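Local coordinates for intracellular serine protease (Bacillus licheniformis, PDB 4ZOQ), which probably cleaves lanthipeptide precursors at a specific sequence as a subtilisin-like serine endopeptidase, at residues I38-V47 and A287-E295. Numbering follows the deposited sequence.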
# COMPACT_ATOMS: atom_id res chain seq x y z
N ILE B 38 5.68 -22.74 9.28
CA ILE B 38 4.35 -22.71 9.87
C ILE B 38 3.33 -22.36 8.78
O ILE B 38 2.33 -23.05 8.60
CB ILE B 38 4.23 -21.66 11.01
CG1 ILE B 38 5.33 -21.84 12.07
CG2 ILE B 38 2.83 -21.69 11.64
CD1 ILE B 38 5.28 -23.19 12.75
N GLU B 39 3.60 -21.29 8.05
CA GLU B 39 2.76 -20.88 6.94
C GLU B 39 3.59 -19.97 6.06
O GLU B 39 3.92 -18.83 6.41
CB GLU B 39 1.48 -20.18 7.42
CG GLU B 39 0.58 -19.69 6.27
CD GLU B 39 0.15 -20.84 5.33
OE1 GLU B 39 0.57 -20.83 4.15
OE2 GLU B 39 -0.60 -21.74 5.74
N ARG B 40 3.86 -20.46 4.86
CA ARG B 40 4.70 -19.76 3.92
C ARG B 40 3.84 -18.95 2.96
O ARG B 40 4.37 -18.24 2.11
CB ARG B 40 5.58 -20.77 3.18
CG ARG B 40 6.96 -20.28 2.81
CD ARG B 40 7.89 -21.45 2.39
NE ARG B 40 9.24 -20.96 2.15
CZ ARG B 40 9.61 -20.32 1.04
NH1 ARG B 40 8.72 -20.12 0.07
NH2 ARG B 40 10.85 -19.88 0.89
N GLY B 41 2.51 -19.08 3.09
CA GLY B 41 1.58 -18.42 2.19
C GLY B 41 1.08 -19.28 1.04
O GLY B 41 1.77 -20.20 0.59
N HIS B 42 -0.13 -19.00 0.57
CA HIS B 42 -0.70 -19.72 -0.57
C HIS B 42 -0.55 -18.94 -1.86
O HIS B 42 -0.86 -17.77 -1.91
CB HIS B 42 -2.19 -20.06 -0.35
CG HIS B 42 -2.44 -21.05 0.75
ND1 HIS B 42 -3.70 -21.51 1.07
CD2 HIS B 42 -1.59 -21.64 1.62
CE1 HIS B 42 -3.62 -22.35 2.08
NE2 HIS B 42 -2.35 -22.44 2.44
N PRO B 43 -0.06 -19.61 -2.92
CA PRO B 43 0.01 -18.96 -4.23
C PRO B 43 -1.33 -18.39 -4.70
O PRO B 43 -1.30 -17.44 -5.46
CB PRO B 43 0.46 -20.10 -5.15
CG PRO B 43 1.22 -21.01 -4.28
CD PRO B 43 0.58 -20.94 -2.92
N ASP B 44 -2.46 -18.95 -4.26
CA ASP B 44 -3.78 -18.45 -4.72
C ASP B 44 -4.42 -17.45 -3.76
O ASP B 44 -5.59 -17.10 -3.90
CB ASP B 44 -4.75 -19.61 -4.99
CG ASP B 44 -5.14 -20.33 -3.75
OD1 ASP B 44 -4.34 -20.30 -2.80
OD2 ASP B 44 -6.22 -20.94 -3.72
N VAL B 45 -3.67 -17.04 -2.74
CA VAL B 45 -3.98 -15.80 -2.03
C VAL B 45 -3.24 -14.67 -2.75
O VAL B 45 -2.03 -14.76 -2.98
CB VAL B 45 -3.58 -15.84 -0.55
CG1 VAL B 45 -3.51 -14.43 0.04
CG2 VAL B 45 -4.51 -16.76 0.23
N LYS B 46 -3.95 -13.63 -3.14
CA LYS B 46 -3.34 -12.60 -3.99
C LYS B 46 -3.32 -11.24 -3.27
O LYS B 46 -4.34 -10.78 -2.74
CB LYS B 46 -4.09 -12.47 -5.33
CG LYS B 46 -3.99 -13.70 -6.22
CD LYS B 46 -4.53 -13.45 -7.63
CE LYS B 46 -6.05 -13.32 -7.65
NZ LYS B 46 -6.49 -12.95 -9.04
N VAL B 47 -2.15 -10.61 -3.28
CA VAL B 47 -1.98 -9.27 -2.72
C VAL B 47 -1.78 -8.29 -3.86
O VAL B 47 -0.87 -8.45 -4.69
CB VAL B 47 -0.77 -9.21 -1.74
CG1 VAL B 47 -0.53 -7.79 -1.25
CG2 VAL B 47 -0.97 -10.18 -0.56
N ALA B 287 -1.92 -11.67 4.49
CA ALA B 287 -1.92 -12.75 3.51
C ALA B 287 -1.52 -14.07 4.19
O ALA B 287 -2.05 -15.13 3.87
CB ALA B 287 -0.99 -12.44 2.34
N LEU B 288 -0.62 -13.99 5.16
CA LEU B 288 -0.26 -15.22 5.88
C LEU B 288 -1.44 -15.78 6.69
O LEU B 288 -1.66 -16.99 6.69
CB LEU B 288 0.94 -14.98 6.80
CG LEU B 288 2.33 -15.00 6.17
CD1 LEU B 288 3.38 -15.02 7.29
CD2 LEU B 288 2.47 -16.23 5.25
N VAL B 289 -2.18 -14.90 7.37
CA VAL B 289 -3.32 -15.30 8.19
C VAL B 289 -4.41 -15.90 7.30
O VAL B 289 -4.95 -16.96 7.60
CB VAL B 289 -3.88 -14.13 9.00
CG1 VAL B 289 -5.27 -14.47 9.55
CG2 VAL B 289 -2.92 -13.78 10.12
N ILE B 290 -4.70 -15.23 6.18
CA ILE B 290 -5.68 -15.74 5.26
C ILE B 290 -5.26 -17.14 4.77
O ILE B 290 -6.07 -18.06 4.76
CB ILE B 290 -5.89 -14.79 4.05
CG1 ILE B 290 -6.60 -13.51 4.49
CG2 ILE B 290 -6.72 -15.49 2.96
CD1 ILE B 290 -6.52 -12.37 3.54
N SER B 291 -3.98 -17.31 4.42
CA SER B 291 -3.48 -18.60 3.95
C SER B 291 -3.67 -19.68 5.04
O SER B 291 -4.25 -20.74 4.78
CB SER B 291 -2.01 -18.48 3.57
OG SER B 291 -1.83 -17.55 2.52
N GLU B 292 -3.25 -19.39 6.27
CA GLU B 292 -3.42 -20.39 7.31
C GLU B 292 -4.91 -20.71 7.55
O GLU B 292 -5.29 -21.88 7.65
CB GLU B 292 -2.79 -19.95 8.61
CG GLU B 292 -3.04 -20.95 9.70
CD GLU B 292 -1.92 -21.02 10.70
OE1 GLU B 292 -0.74 -20.89 10.29
OE2 GLU B 292 -2.23 -21.20 11.89
N TYR B 293 -5.74 -19.68 7.61
CA TYR B 293 -7.15 -19.88 7.93
C TYR B 293 -7.83 -20.73 6.86
O TYR B 293 -8.60 -21.64 7.16
CB TYR B 293 -7.86 -18.52 8.06
CG TYR B 293 -9.27 -18.61 8.57
CD1 TYR B 293 -10.33 -19.00 7.74
CD2 TYR B 293 -9.56 -18.33 9.91
CE1 TYR B 293 -11.65 -19.07 8.22
CE2 TYR B 293 -10.86 -18.41 10.42
CZ TYR B 293 -11.90 -18.78 9.57
OH TYR B 293 -13.17 -18.86 10.07
N ARG B 294 -7.48 -20.49 5.61
CA ARG B 294 -8.16 -21.18 4.52
C ARG B 294 -7.68 -22.63 4.53
O ARG B 294 -8.43 -23.56 4.25
CB ARG B 294 -7.83 -20.51 3.20
CG ARG B 294 -8.47 -19.15 3.03
CD ARG B 294 -8.10 -18.52 1.70
NE ARG B 294 -8.78 -19.19 0.61
CZ ARG B 294 -8.65 -18.86 -0.67
NH1 ARG B 294 -7.85 -17.86 -1.02
NH2 ARG B 294 -9.33 -19.55 -1.59
N GLU B 295 -6.44 -22.81 4.95
CA GLU B 295 -5.86 -24.14 5.06
C GLU B 295 -6.51 -24.96 6.16
O GLU B 295 -6.69 -26.18 6.03
CB GLU B 295 -4.36 -24.03 5.30
CG GLU B 295 -3.63 -25.34 5.15
CD GLU B 295 -2.14 -25.15 5.00
OE1 GLU B 295 -1.41 -26.12 5.30
OE2 GLU B 295 -1.70 -24.02 4.69
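With CG anti to its carbonyl carbon (chi1 -67°), His42 turns its imidazole across the helix segment 287-295, while Glu295, its CG trans to the backbone N (chi1 -168°) and its chain extended beyond, brings a carboxylate to the ring's edge. His42 NE2 then donates to Glu295 OE2 at 2.8 Å, nearly straight and in the ring plane, though above the carboxylate plane. Ser291 suits the spot beneath the ring: its CB makes a CH-pi contact with one face, while its OG accepts from His42 N at 3.0 Å, tying loop to helix, and donates back to Ala287 O one turn earlier. Glu39 OE2 also lies 2.7 Å from Glu295 OE2, two acceptors that suggest a shared proton or a charge eased by the imidazole. Were His42 replaced by alanine, Glu295 OE2 would probably lose its donor while still facing Glu39 OE2, and Ser291 CB its ring cover. Gly41 passes close over Leu288 CD2, its backbone angles such that a CB would press against the preceding carbonyl O. Beyond the turn, apolar groups pack: Val45 CG2 meets Ile290 CG2 at 3.7 Å, and Ala287 CB touches Val45 CG1 and Val47 CG2. The loop thus leads into strand 46-51 of the mostly parallel subtilase core, packed on the helix whose first turn carries Ser276, the predicted charge-relay serine.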